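PDB 5HR4: MmeI from Methylophilus methylotrophus, which acts as a Type IIL restriction-modification enzyme that binds DNA and probably methylates the amino group of adenine with S-adenosyl-L-methionine as methyl donor. Local coordinates for residues Leu499-Asn504 with Trp517-Ala522; Ile559-Ala564 with Pro617-Gly622; Lys323-Leu328 with Val371-Glu376; Met798-Gly803 with Asn886-Arg891; Gly356-Asp361 with Asp468-Lys473. One frame throughout, in Å; residues are numbered along the deposited sequence.

Contact 1: Leu499-Asn504 with Trp517-Ala522. With SFG (sinefungin), chain H.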
# COMPACT_ATOMS: atom_id res chain seq x y z
N LEU A 499 -3.38 -7.71 -17.06
CA LEU A 499 -4.12 -8.72 -17.80
C LEU A 499 -3.20 -9.79 -18.39
O LEU A 499 -3.62 -10.95 -18.54
CB LEU A 499 -4.97 -8.04 -18.89
CG LEU A 499 -6.09 -7.18 -18.31
CD1 LEU A 499 -7.04 -6.67 -19.37
CD2 LEU A 499 -6.86 -7.98 -17.25
N SER A 500 -1.95 -9.43 -18.73
CA SER A 500 -0.98 -10.44 -19.16
C SER A 500 -0.75 -11.49 -18.07
O SER A 500 -0.64 -12.69 -18.36
CB SER A 500 0.35 -9.79 -19.56
N VAL A 501 -0.69 -11.06 -16.81
CA VAL A 501 -0.38 -11.97 -15.72
C VAL A 501 -1.57 -12.88 -15.40
O VAL A 501 -1.39 -14.06 -15.07
CB VAL A 501 0.06 -11.16 -14.49
CG1 VAL A 501 0.11 -12.03 -13.26
CG2 VAL A 501 1.42 -10.53 -14.75
N PHE A 502 -2.80 -12.36 -15.49
CA PHE A 502 -4.00 -13.13 -15.17
C PHE A 502 -4.69 -13.74 -16.38
O PHE A 502 -5.78 -14.30 -16.22
CB PHE A 502 -5.00 -12.25 -14.40
CG PHE A 502 -4.61 -11.98 -12.98
CD1 PHE A 502 -4.90 -12.89 -11.99
CD2 PHE A 502 -3.94 -10.82 -12.64
CE1 PHE A 502 -4.52 -12.64 -10.69
CE2 PHE A 502 -3.56 -10.57 -11.36
CZ PHE A 502 -3.85 -11.48 -10.37
N GLY A 503 -4.12 -13.63 -17.58
CA GLY A 503 -4.73 -14.29 -18.73
C GLY A 503 -6.12 -13.76 -19.05
O GLY A 503 -6.37 -12.55 -19.02
N ASN A 504 -7.04 -14.68 -19.33
CA ASN A 504 -8.41 -14.35 -19.72
C ASN A 504 -9.42 -14.51 -18.58
O ASN A 504 -10.62 -14.63 -18.85
CB ASN A 504 -8.84 -15.21 -20.91
N TRP A 517 1.78 -9.17 -8.84
CA TRP A 517 3.01 -9.85 -8.41
C TRP A 517 2.76 -11.23 -7.80
O TRP A 517 3.69 -12.03 -7.74
CB TRP A 517 3.81 -9.00 -7.41
CG TRP A 517 4.67 -7.97 -8.07
CD1 TRP A 517 6.03 -7.93 -8.12
CD2 TRP A 517 4.22 -6.82 -8.79
NE1 TRP A 517 6.45 -6.83 -8.82
CE2 TRP A 517 5.36 -6.13 -9.24
CE3 TRP A 517 2.95 -6.30 -9.09
CZ2 TRP A 517 5.28 -4.95 -9.97
CZ3 TRP A 517 2.87 -5.13 -9.83
CH2 TRP A 517 4.02 -4.47 -10.26
N TYR A 518 1.53 -11.51 -7.35
CA TYR A 518 1.27 -12.80 -6.71
C TYR A 518 1.29 -13.97 -7.69
O TYR A 518 1.96 -14.98 -7.40
CB TYR A 518 -0.04 -12.74 -5.92
CG TYR A 518 0.05 -11.97 -4.63
CD1 TYR A 518 0.10 -10.58 -4.62
CD2 TYR A 518 0.05 -12.64 -3.41
CE1 TYR A 518 0.17 -9.88 -3.45
CE2 TYR A 518 0.12 -11.94 -2.22
CZ TYR A 518 0.18 -10.56 -2.25
OH TYR A 518 0.25 -9.87 -1.07
N PRO A 519 0.58 -13.93 -8.82
CA PRO A 519 0.71 -15.05 -9.78
C PRO A 519 2.10 -15.16 -10.36
O PRO A 519 2.55 -16.28 -10.62
CB PRO A 519 -0.32 -14.70 -10.86
CG PRO A 519 -1.26 -13.78 -10.21
CD PRO A 519 -0.44 -12.97 -9.26
N LYS A 520 2.78 -14.04 -10.58
CA LYS A 520 4.18 -14.08 -11.00
C LYS A 520 5.00 -14.93 -10.05
O LYS A 520 5.52 -15.98 -10.43
CB LYS A 520 4.74 -12.66 -11.10
CG LYS A 520 4.59 -12.05 -12.46
CD LYS A 520 5.39 -12.84 -13.48
CE LYS A 520 5.90 -11.96 -14.61
NZ LYS A 520 6.63 -12.77 -15.64
N ALA A 521 5.12 -14.48 -8.79
CA ALA A 521 5.79 -15.28 -7.77
C ALA A 521 5.28 -16.71 -7.75
O ALA A 521 6.07 -17.65 -7.73
CB ALA A 521 5.59 -14.64 -6.39
N ALA A 522 3.95 -16.89 -7.81
CA ALA A 522 3.39 -18.23 -7.74
C ALA A 522 3.84 -19.10 -8.91
O ALA A 522 4.07 -20.30 -8.75
CB ALA A 522 1.86 -18.17 -7.69
N SFG H . 10.32 -1.21 -1.20
CA SFG H . 10.91 -0.05 -1.83
C SFG H . 11.62 0.74 -0.74
O SFG H . 11.57 0.30 0.43
OXT SFG H . 12.24 1.79 -0.99
CB SFG H . 9.83 0.81 -2.48
CG SFG H . 9.04 -0.07 -3.43
CD SFG H . 7.83 0.73 -3.84
NE SFG H . 6.85 0.58 -2.78
C5' SFG H . 7.26 0.27 -5.19
C4' SFG H . 8.30 0.27 -6.36
O4' SFG H . 7.84 -0.46 -7.34
C3' SFG H . 8.52 1.64 -7.01
O3' SFG H . 9.80 2.02 -6.74
C2' SFG H . 8.27 1.46 -8.53
O2' SFG H . 9.29 2.16 -9.36
C1' SFG H . 8.38 0.18 -8.71
N9 SFG H . 7.52 -0.34 -9.72
C8 SFG H . 6.27 0.02 -10.01
N7 SFG H . 5.83 -0.77 -10.99
C5 SFG H . 6.80 -1.61 -11.31
C6 SFG H . 6.87 -2.61 -12.26
N6 SFG H . 5.91 -3.10 -13.22
N1 SFG H . 7.96 -3.34 -12.40
C2 SFG H . 9.03 -3.10 -11.60
N3 SFG H . 8.97 -2.11 -10.67
C4 SFG H . 7.85 -1.37 -10.52
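The P519 ring stands across the ends of V501 and F502, meeting each side chain at about a right angle. Its CG lies obliquely off the phenyl ring, 3.5 Å from both CZ and CE1 of F502, while its CB takes V501 CG1 at 3.6 Å. V501 sends that methyl forward because CG1 is anti to the backbone N (chi1 168°); the other branch, CG2, rests loosely beside K520 CG. The lysine ammonium turns to I464 O. Apolar side chains suit this seam between helices 492-502 and 517-524: the proline ring fits against the phenyl ring and a valine methyl. With an alanine here instead of F502, P519 CG would probably lose its aromatic neighbour and a gap would open toward L550 and L553. W517 leads away from the seam; its NE1 is bonded to P362 O, and its six-membered ring edge meets sinefungin, CZ2 lying 3.6 Å from C6. Helix 492-502 thus packs on a helix whose W517 lines the sinefungin pocket of a Rossmann-like methyltransferase domain.

Contact 2: Ile559-Ala564 with Pro617-Gly622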
# COMPACT_ATOMS: atom_id res chain seq x y z
N ILE A 559 -0.66 -22.40 -3.73
CA ILE A 559 -0.15 -21.37 -2.83
C ILE A 559 -0.83 -21.50 -1.48
O ILE A 559 -2.07 -21.62 -1.39
CB ILE A 559 -0.36 -19.97 -3.40
CG1 ILE A 559 0.49 -19.78 -4.66
CG2 ILE A 559 0.04 -18.94 -2.36
CD1 ILE A 559 1.95 -19.69 -4.37
N LYS A 560 -0.03 -21.48 -0.42
CA LYS A 560 -0.49 -21.62 0.94
C LYS A 560 0.01 -20.42 1.73
O LYS A 560 1.16 -20.02 1.57
CB LYS A 560 0.02 -22.95 1.52
N ILE A 561 -0.85 -19.84 2.56
CA ILE A 561 -0.48 -18.67 3.36
C ILE A 561 0.06 -19.14 4.70
O ILE A 561 -0.65 -19.81 5.46
CB ILE A 561 -1.66 -17.71 3.58
CG1 ILE A 561 -2.30 -17.28 2.27
CG2 ILE A 561 -1.19 -16.47 4.33
CD1 ILE A 561 -3.54 -16.48 2.52
N ASN A 562 1.29 -18.74 5.03
CA ASN A 562 1.96 -19.22 6.23
C ASN A 562 1.98 -18.23 7.37
O ASN A 562 1.98 -18.65 8.54
CB ASN A 562 3.39 -19.62 5.89
CG ASN A 562 3.43 -20.84 5.02
OD1 ASN A 562 2.83 -21.86 5.37
ND2 ASN A 562 4.08 -20.73 3.84
N PHE A 563 2.01 -16.94 7.09
CA PHE A 563 1.81 -15.95 8.13
C PHE A 563 1.25 -14.71 7.45
O PHE A 563 1.32 -14.57 6.23
CB PHE A 563 3.09 -15.65 8.89
CG PHE A 563 4.09 -14.82 8.12
CD1 PHE A 563 4.06 -13.43 8.18
CD2 PHE A 563 5.07 -15.43 7.36
CE1 PHE A 563 4.98 -12.66 7.48
CE2 PHE A 563 5.99 -14.67 6.65
CZ PHE A 563 5.95 -13.29 6.71
N ALA A 564 0.70 -13.82 8.26
CA ALA A 564 0.06 -12.63 7.71
C ALA A 564 -0.08 -11.59 8.80
O ALA A 564 -0.39 -11.93 9.94
CB ALA A 564 -1.32 -12.97 7.14
N PRO A 617 -7.95 -16.57 2.78
CA PRO A 617 -7.73 -15.50 1.79
C PRO A 617 -8.15 -14.11 2.30
O PRO A 617 -7.61 -13.10 1.83
CB PRO A 617 -8.57 -15.95 0.58
CG PRO A 617 -9.43 -17.10 1.08
CD PRO A 617 -8.72 -17.70 2.25
N TYR A 618 -9.07 -14.04 3.27
CA TYR A 618 -9.34 -12.81 4.00
C TYR A 618 -8.35 -12.55 5.15
O TYR A 618 -8.50 -11.54 5.85
CB TYR A 618 -10.76 -12.84 4.59
CG TYR A 618 -11.88 -13.10 3.62
CD1 TYR A 618 -12.32 -14.39 3.35
CD2 TYR A 618 -12.53 -12.04 2.98
CE1 TYR A 618 -13.38 -14.61 2.48
CE2 TYR A 618 -13.57 -12.25 2.11
CZ TYR A 618 -13.99 -13.54 1.86
OH TYR A 618 -15.04 -13.75 0.98
N LEU A 619 -7.36 -13.43 5.33
CA LEU A 619 -6.40 -13.39 6.45
C LEU A 619 -7.06 -13.64 7.79
O LEU A 619 -6.64 -13.08 8.81
CB LEU A 619 -5.61 -12.08 6.50
CG LEU A 619 -4.98 -11.62 5.20
CD1 LEU A 619 -4.22 -10.34 5.44
CD2 LEU A 619 -4.09 -12.72 4.69
N ARG A 620 -8.10 -14.47 7.83
CA ARG A 620 -8.73 -14.86 9.08
C ARG A 620 -8.45 -16.32 9.40
O ARG A 620 -8.11 -17.13 8.53
CB ARG A 620 -10.25 -14.64 9.02
CG ARG A 620 -10.69 -13.19 9.07
CD ARG A 620 -12.21 -13.13 9.14
NE ARG A 620 -12.79 -13.71 7.93
CZ ARG A 620 -13.34 -13.00 6.95
NH1 ARG A 620 -13.42 -11.67 7.05
NH2 ARG A 620 -13.84 -13.61 5.89
N ASP A 621 -8.62 -16.67 10.67
CA ASP A 621 -8.54 -18.07 11.05
C ASP A 621 -9.91 -18.69 10.79
O ASP A 621 -10.82 -18.60 11.61
CB ASP A 621 -8.12 -18.21 12.50
CG ASP A 621 -7.76 -19.64 12.86
OD1 ASP A 621 -7.98 -20.51 11.98
OD2 ASP A 621 -7.27 -19.88 14.00
N GLY A 622 -10.06 -19.32 9.64
CA GLY A 622 -11.30 -19.98 9.33
C GLY A 622 -11.21 -20.79 8.07
O GLY A 622 -10.12 -21.10 7.59
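A classic beta bulge in strand 560-569 brings I561 and A564 to bear on L619, in the loop that follows strand 608-612. N562 and F563 both face G586 of the neighbouring strand, and this extra residue lets I561 and A564, three positions apart, point the same way, toward the loop. A regular strand would send them to opposite faces of the sheet. L619 is the side chain that meets both. Its backbone has left-handed helical angles (phi 66°), and CG, anti to the carbonyl carbon (chi1 -49°), carries the CD2 branch to the strand. There CD2 lies 3.7 Å from A564 CB, where the small alanine side chain accommodates the branched tip. I561 reaches out with an extended chain, and its CD1 is 4.4 Å from L619 CD2 and equally far from P617 CA, a looser approach. L619 also lies on V583 and I585 of the adjacent strand, while W551 of helix 544-556 touches both I561 and P617. No hydrogen bond or charge joins the two segments: four buried residues meet through hydrocarbon alone, so the hold depends on shape and exclusion of water, and not on bond direction.

Contact 3: Lys323-Leu328 with Val371-Glu376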
# COMPACT_ATOMS: atom_id res chain seq x y z
N LYS A 323 8.98 -6.29 10.31
CA LYS A 323 7.83 -7.17 10.53
C LYS A 323 7.69 -8.21 9.43
O LYS A 323 6.99 -9.21 9.62
CB LYS A 323 6.48 -6.42 10.60
CG LYS A 323 6.51 -4.97 10.91
CD LYS A 323 5.27 -4.31 10.34
CE LYS A 323 4.52 -3.51 11.39
NZ LYS A 323 3.36 -2.82 10.77
N LEU A 324 8.31 -7.97 8.28
CA LEU A 324 8.19 -8.92 7.18
C LEU A 324 9.35 -9.93 7.15
O LEU A 324 9.11 -11.13 6.96
CB LEU A 324 8.09 -8.16 5.86
CG LEU A 324 7.81 -8.95 4.59
CD1 LEU A 324 7.19 -8.00 3.64
CD2 LEU A 324 9.08 -9.53 3.98
N ILE A 325 10.59 -9.48 7.36
CA ILE A 325 11.69 -10.44 7.30
C ILE A 325 11.89 -11.24 8.58
O ILE A 325 12.53 -12.30 8.54
CB ILE A 325 13.02 -9.75 6.92
CG1 ILE A 325 13.48 -8.80 8.02
CG2 ILE A 325 12.90 -9.04 5.54
CD1 ILE A 325 14.76 -8.04 7.71
N LYS A 326 11.39 -10.79 9.74
CA LYS A 326 11.59 -11.60 10.94
C LYS A 326 10.86 -12.93 10.84
O LYS A 326 11.52 -13.98 10.99
CB LYS A 326 11.17 -10.84 12.21
CG LYS A 326 12.13 -9.73 12.67
CD LYS A 326 11.46 -8.83 13.72
CE LYS A 326 12.01 -9.06 15.13
NZ LYS A 326 11.98 -10.51 15.49
N PRO A 327 9.56 -12.99 10.54
CA PRO A 327 8.92 -14.29 10.30
C PRO A 327 9.41 -14.97 9.04
O PRO A 327 9.44 -16.21 9.00
CB PRO A 327 7.43 -13.96 10.20
CG PRO A 327 7.29 -12.54 10.64
CD PRO A 327 8.59 -11.88 10.37
N LEU A 328 9.78 -14.24 7.99
CA LEU A 328 10.13 -14.91 6.74
C LEU A 328 11.37 -15.78 6.91
O LEU A 328 11.36 -16.97 6.54
CB LEU A 328 10.33 -13.90 5.61
CG LEU A 328 10.36 -14.51 4.19
CD1 LEU A 328 9.12 -15.38 3.91
CD2 LEU A 328 10.54 -13.45 3.10
N VAL A 371 18.66 -3.86 1.71
CA VAL A 371 19.66 -3.25 2.57
C VAL A 371 19.48 -3.72 4.01
O VAL A 371 20.41 -4.24 4.64
CB VAL A 371 19.63 -1.72 2.45
CG1 VAL A 371 20.34 -1.06 3.60
CG2 VAL A 371 20.26 -1.29 1.14
N ILE A 372 18.25 -3.59 4.55
CA ILE A 372 17.97 -4.10 5.89
C ILE A 372 18.33 -5.57 6.00
O ILE A 372 18.92 -6.00 7.01
CB ILE A 372 16.49 -3.87 6.27
CG1 ILE A 372 16.18 -2.39 6.26
CG2 ILE A 372 16.23 -4.41 7.69
CD1 ILE A 372 17.03 -1.67 7.27
N THR A 373 17.98 -6.38 4.99
CA THR A 373 18.27 -7.81 5.09
C THR A 373 19.76 -8.06 5.16
O THR A 373 20.25 -8.79 6.03
CB THR A 373 17.69 -8.58 3.90
OG1 THR A 373 16.25 -8.50 3.91
CG2 THR A 373 18.12 -10.04 3.98
N TYR A 374 20.51 -7.42 4.27
CA TYR A 374 21.96 -7.61 4.26
C TYR A 374 22.58 -7.13 5.56
O TYR A 374 23.58 -7.69 6.01
CB TYR A 374 22.57 -6.89 3.04
CG TYR A 374 24.07 -6.89 2.98
CD1 TYR A 374 24.78 -8.08 2.80
CD2 TYR A 374 24.79 -5.71 3.08
CE1 TYR A 374 26.16 -8.09 2.75
CE2 TYR A 374 26.17 -5.71 3.03
CZ TYR A 374 26.85 -6.91 2.87
OH TYR A 374 28.22 -6.92 2.82
N ARG A 375 22.00 -6.11 6.20
CA ARG A 375 22.59 -5.62 7.45
C ARG A 375 22.34 -6.60 8.59
O ARG A 375 23.24 -6.89 9.38
CB ARG A 375 22.04 -4.23 7.78
CG ARG A 375 22.07 -3.93 9.26
CD ARG A 375 22.00 -2.45 9.55
NE ARG A 375 20.65 -1.90 9.50
CZ ARG A 375 19.66 -2.27 10.30
NH1 ARG A 375 19.88 -3.22 11.21
NH2 ARG A 375 18.46 -1.71 10.20
N GLU A 376 21.12 -7.14 8.68
CA GLU A 376 20.84 -8.17 9.66
C GLU A 376 21.74 -9.39 9.46
O GLU A 376 22.25 -9.98 10.43
CB GLU A 376 19.37 -8.55 9.59
CG GLU A 376 18.48 -7.38 9.96
CD GLU A 376 18.85 -6.85 11.33
OE1 GLU A 376 18.86 -7.65 12.29
OE2 GLU A 376 19.18 -5.65 11.45
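I325 alone carries helix 323-328 onto helix 371-376, placing its two methyl groups against I372, T373 and E376. The second helix belongs to the beta-alpha-beta crossover between the adjacent parallel strands 359-361 and 409-413 of the Rossmann-like methyltransferase core. CD1 of I325 lies 3.9 Å from I372 CG2, the two side chains crossing at about a right angle, and I325 CG2 is 3.8 Å from T373 OG1. That oxygen can sit beside a methyl group because it is bonded back to F369 O in its own helix, an arrangement that suits threonine in a buried helix face. I325 reaches both neighbours with CG1 set between its backbone N and carbonyl carbon (chi1 66°) and the rest of the chain extended, a beta-branched shape that offers one methyl to each. In the next shell, L479 of strand 477-480 touches the same isoleucine. The axes of the two short segments pass 11.0 Å apart at -48°, a wide separation consistent with so few residues meeting. Just past I325 the first helix widens into a pi-type turn at 326-328 and kinks at P327, whose nitrogen has no hydrogen to give. One turn on from I372, E376 offers its methylene CG, 4.4 Å from I325 CD1, while its carboxylate OE2 bridges to NH1 of R375; NH2 of that arginine pairs with E318 OE2, on the helix that carries I325.

Contact 4: Met798-Gly803 with Asn886-Arg891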
# COMPACT_ATOMS: atom_id res chain seq x y z
N MET A 798 -21.50 -7.95 6.79
CA MET A 798 -20.91 -6.77 6.15
C MET A 798 -19.44 -6.57 6.51
O MET A 798 -18.62 -6.28 5.64
CB MET A 798 -21.73 -5.53 6.52
CG MET A 798 -21.14 -4.21 6.05
SD MET A 798 -19.87 -3.50 7.14
CE MET A 798 -20.76 -3.31 8.68
N ARG A 799 -19.10 -6.73 7.80
CA ARG A 799 -17.72 -6.54 8.28
C ARG A 799 -16.75 -7.52 7.66
O ARG A 799 -15.57 -7.20 7.49
CB ARG A 799 -17.65 -6.70 9.80
CG ARG A 799 -17.62 -5.43 10.61
CD ARG A 799 -17.72 -5.75 12.08
NE ARG A 799 -18.72 -4.89 12.69
CZ ARG A 799 -19.88 -5.29 13.20
NH1 ARG A 799 -20.22 -6.57 13.21
NH2 ARG A 799 -20.70 -4.38 13.71
N ASN A 800 -17.21 -8.73 7.34
CA ASN A 800 -16.32 -9.80 6.92
C ASN A 800 -16.22 -9.98 5.40
O ASN A 800 -15.12 -10.19 4.89
CB ASN A 800 -16.76 -11.10 7.57
CG ASN A 800 -16.28 -11.20 8.97
OD1 ASN A 800 -15.15 -11.59 9.22
ND2 ASN A 800 -17.13 -10.80 9.91
N VAL A 801 -17.34 -9.92 4.67
CA VAL A 801 -17.28 -10.14 3.24
C VAL A 801 -17.38 -8.85 2.45
O VAL A 801 -17.16 -8.88 1.23
CB VAL A 801 -18.37 -11.11 2.75
CG1 VAL A 801 -18.44 -12.31 3.67
CG2 VAL A 801 -19.70 -10.40 2.65
N GLY A 802 -17.72 -7.73 3.08
CA GLY A 802 -17.72 -6.45 2.40
C GLY A 802 -16.30 -6.01 2.11
O GLY A 802 -15.32 -6.71 2.35
N GLY A 803 -16.19 -4.82 1.53
CA GLY A 803 -14.92 -4.19 1.29
C GLY A 803 -14.72 -3.03 2.24
O GLY A 803 -15.52 -2.82 3.15
N ASN A 886 -21.54 -15.61 21.05
CA ASN A 886 -21.82 -14.17 20.87
C ASN A 886 -20.53 -13.35 20.75
O ASN A 886 -20.30 -12.39 21.49
CB ASN A 886 -22.71 -13.62 21.99
N THR A 887 -19.70 -13.75 19.79
CA THR A 887 -18.45 -13.08 19.45
C THR A 887 -18.38 -12.92 17.93
O THR A 887 -19.01 -13.66 17.17
CB THR A 887 -17.24 -13.88 19.94
OG1 THR A 887 -17.18 -15.11 19.22
CG2 THR A 887 -17.33 -14.19 21.42
N GLU A 888 -17.58 -11.95 17.47
CA GLU A 888 -17.45 -11.82 16.02
C GLU A 888 -16.85 -13.08 15.41
O GLU A 888 -17.22 -13.45 14.28
CB GLU A 888 -16.63 -10.57 15.66
CG GLU A 888 -17.44 -9.23 15.61
CD GLU A 888 -18.19 -8.99 14.26
OE1 GLU A 888 -19.44 -8.91 14.28
OE2 GLU A 888 -17.54 -8.89 13.19
N ILE A 889 -16.00 -13.80 16.15
CA ILE A 889 -15.42 -15.06 15.66
C ILE A 889 -16.51 -16.10 15.41
O ILE A 889 -16.59 -16.70 14.32
CB ILE A 889 -14.39 -15.62 16.66
CG1 ILE A 889 -13.24 -14.64 16.89
CG2 ILE A 889 -13.85 -16.96 16.17
CD1 ILE A 889 -11.97 -15.01 16.16
N ALA A 890 -17.33 -16.37 16.42
CA ALA A 890 -18.31 -17.45 16.32
C ALA A 890 -19.43 -17.10 15.34
O ALA A 890 -19.93 -17.98 14.63
CB ALA A 890 -18.89 -17.79 17.70
N ARG A 891 -19.84 -15.82 15.31
CA ARG A 891 -20.86 -15.39 14.36
C ARG A 891 -20.36 -15.49 12.91
O ARG A 891 -21.03 -16.09 12.07
CB ARG A 891 -21.31 -13.96 14.69
CG ARG A 891 -22.32 -13.88 15.85
CD ARG A 891 -22.87 -12.46 16.07
NE ARG A 891 -24.22 -12.47 16.66
CZ ARG A 891 -24.47 -12.30 17.95
NH1 ARG A 891 -23.48 -12.09 18.81
NH2 ARG A 891 -25.72 -12.33 18.40
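R799 and E888 hold this surface contact together with one salt bridge, NH1 to OE1 at 2.7 Å. The guanidinium and carboxylate planes are 88° apart, so the groups meet through one close pair and not as a two-pronged, coplanar bridge; OE2 lies 3.3 Å from R799 CD, and farther than OE1 from NH1. E888 bends at chi2 (-83°) to bring its carboxylate there. It occupies the first turn of helix 888-903, whose N-cap is T887: the threonine OG1 accepts from A890 N at 3.1 Å, nearly straight at 167°. An acid at this end of a helix is probably favoured by the helix dipole as well as by the arginine. A glutamine in place of E888 would probably leave R799 without its opposing charge across the junction between the target recognition and C-terminal domains. R799, E888 and N800 are all partly exposed to solvent, and packing is looser toward N800, where ND2 is 3.8 Å from E888 OE2 and is instead bonded to C796 O, one turn back.

Contact 5: Gly356-Asp361 with Asp468-Lys473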
# COMPACT_ATOMS: atom_id res chain seq x y z
N GLY A 356 25.11 -19.02 1.19
CA GLY A 356 24.38 -19.46 0.02
C GLY A 356 22.95 -18.98 -0.09
O GLY A 356 22.24 -19.45 -0.99
N LEU A 357 22.50 -18.09 0.80
CA LEU A 357 21.13 -17.58 0.78
C LEU A 357 21.00 -16.42 -0.20
O LEU A 357 21.83 -15.51 -0.19
CB LEU A 357 20.70 -17.12 2.17
CG LEU A 357 20.46 -18.08 3.33
CD1 LEU A 357 20.11 -17.25 4.55
CD2 LEU A 357 19.32 -19.06 3.04
N THR A 358 19.96 -16.43 -1.02
CA THR A 358 19.73 -15.37 -2.00
C THR A 358 18.40 -14.68 -1.72
O THR A 358 17.42 -15.34 -1.34
CB THR A 358 19.77 -15.90 -3.44
OG1 THR A 358 18.89 -17.02 -3.57
CG2 THR A 358 21.16 -16.35 -3.80
N PHE A 359 18.37 -13.36 -1.90
CA PHE A 359 17.17 -12.55 -1.65
C PHE A 359 16.76 -11.80 -2.91
O PHE A 359 17.60 -11.22 -3.60
CB PHE A 359 17.43 -11.58 -0.49
CG PHE A 359 17.86 -12.28 0.78
CD1 PHE A 359 16.92 -12.65 1.73
CD2 PHE A 359 19.19 -12.59 0.99
CE1 PHE A 359 17.30 -13.31 2.87
CE2 PHE A 359 19.58 -13.24 2.15
CZ PHE A 359 18.63 -13.59 3.08
N PHE A 360 15.46 -11.79 -3.19
CA PHE A 360 14.93 -11.35 -4.48
C PHE A 360 13.70 -10.46 -4.27
O PHE A 360 12.62 -10.95 -3.93
CB PHE A 360 14.58 -12.59 -5.31
CG PHE A 360 14.25 -12.31 -6.74
CD1 PHE A 360 14.39 -11.03 -7.28
CD2 PHE A 360 13.80 -13.34 -7.56
CE1 PHE A 360 14.06 -10.78 -8.60
CE2 PHE A 360 13.48 -13.10 -8.88
CZ PHE A 360 13.61 -11.81 -9.41
N ASP A 361 13.86 -9.16 -4.53
CA ASP A 361 12.78 -8.18 -4.39
C ASP A 361 12.29 -7.71 -5.77
O ASP A 361 12.89 -6.80 -6.37
CB ASP A 361 13.25 -6.99 -3.55
CG ASP A 361 12.12 -5.98 -3.23
OD1 ASP A 361 11.01 -6.06 -3.80
OD2 ASP A 361 12.38 -5.06 -2.40
N ASP A 468 15.56 -14.59 -15.59
CA ASP A 468 16.71 -13.89 -16.16
C ASP A 468 17.47 -13.08 -15.11
O ASP A 468 18.65 -12.77 -15.30
CB ASP A 468 16.27 -12.98 -17.31
CG ASP A 468 15.59 -13.75 -18.41
OD1 ASP A 468 15.87 -14.96 -18.53
OD2 ASP A 468 14.78 -13.14 -19.15
N VAL A 469 16.82 -12.72 -14.00
CA VAL A 469 17.50 -12.06 -12.90
C VAL A 469 18.15 -13.08 -11.98
O VAL A 469 19.26 -12.86 -11.49
CB VAL A 469 16.50 -11.17 -12.12
CG1 VAL A 469 17.22 -10.38 -11.02
CG2 VAL A 469 15.77 -10.26 -13.09
N LEU A 470 17.45 -14.18 -11.72
CA LEU A 470 17.90 -15.17 -10.75
C LEU A 470 17.17 -16.47 -11.07
O LEU A 470 15.93 -16.50 -11.04
CB LEU A 470 17.62 -14.73 -9.31
CG LEU A 470 17.95 -15.78 -8.24
CD1 LEU A 470 19.36 -16.29 -8.46
CD2 LEU A 470 17.81 -15.23 -6.83
N GLU A 471 17.92 -17.52 -11.38
CA GLU A 471 17.30 -18.82 -11.58
C GLU A 471 16.61 -19.28 -10.29
O GLU A 471 17.21 -19.26 -9.20
CB GLU A 471 18.35 -19.83 -12.05
N ALA A 472 15.34 -19.67 -10.43
CA ALA A 472 14.54 -20.11 -9.28
C ALA A 472 15.25 -21.16 -8.43
O ALA A 472 15.17 -21.12 -7.20
CB ALA A 472 13.19 -20.65 -9.77
N LYS A 473 15.94 -22.11 -9.07
CA LYS A 473 16.60 -23.15 -8.29
C LYS A 473 17.70 -22.59 -7.41
O LYS A 473 18.06 -23.22 -6.41
CB LYS A 473 17.17 -24.24 -9.21
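F360 leaves its strand toward V469 and L470 and meets them one after the other along its ring. Its CB lies 4.4 Å from L470 CD2. Further out, CD2 of the ring is 4.4 Å from L470 CB, and at the far end CE1 reaches V469 CG1 at 4.0 Å while CZ lies equally far from V469 CB. The phenyl group points out from the backbone because CG is anti to the main-chain N (chi1 -170°); both aliphatic partners approach it obliquely. Strand 359-361 is the first strand of a sheet whose first seven run in the order 3-2-1-4-5-7-6 of class I methyltransferases, and the loop 468-473 leads into strand 477-480, its immediate neighbour. A large aromatic suits the distance between the strand and this loop, and W466 meets the same ring edge-to-face. L470 also turns its CD2 methyl to T358, 3.9 Å from OG1, a hydroxyl bonded to K474 O. I412 of strand 409-413 touches both F360 and V469.

From the N terminus, 323-328 opens contact 3 and 356-361 opens contact 5 before 371-376 closes the first, so these two cross; 468-473 then closes the second. Contacts 1, 2 and 4 follow in series, none nested: a short loop closed by 517-522, the strand-rich excursion from 559-564 to 617-622, and a long return from 798-803 to 886-891. Contacts 3 and 5 join at T373 and F359, tying a helix layer to the sheet. F563 of contact 2 packs on P327 of contact 3, and I559 on A522 of contact 1. A probable hydrogen bond, R620 NH1 to N800 O, joins contact 2 to contact 4 and the loop after strand 608-612 to helix 792-801, itself tied to helix 888-903.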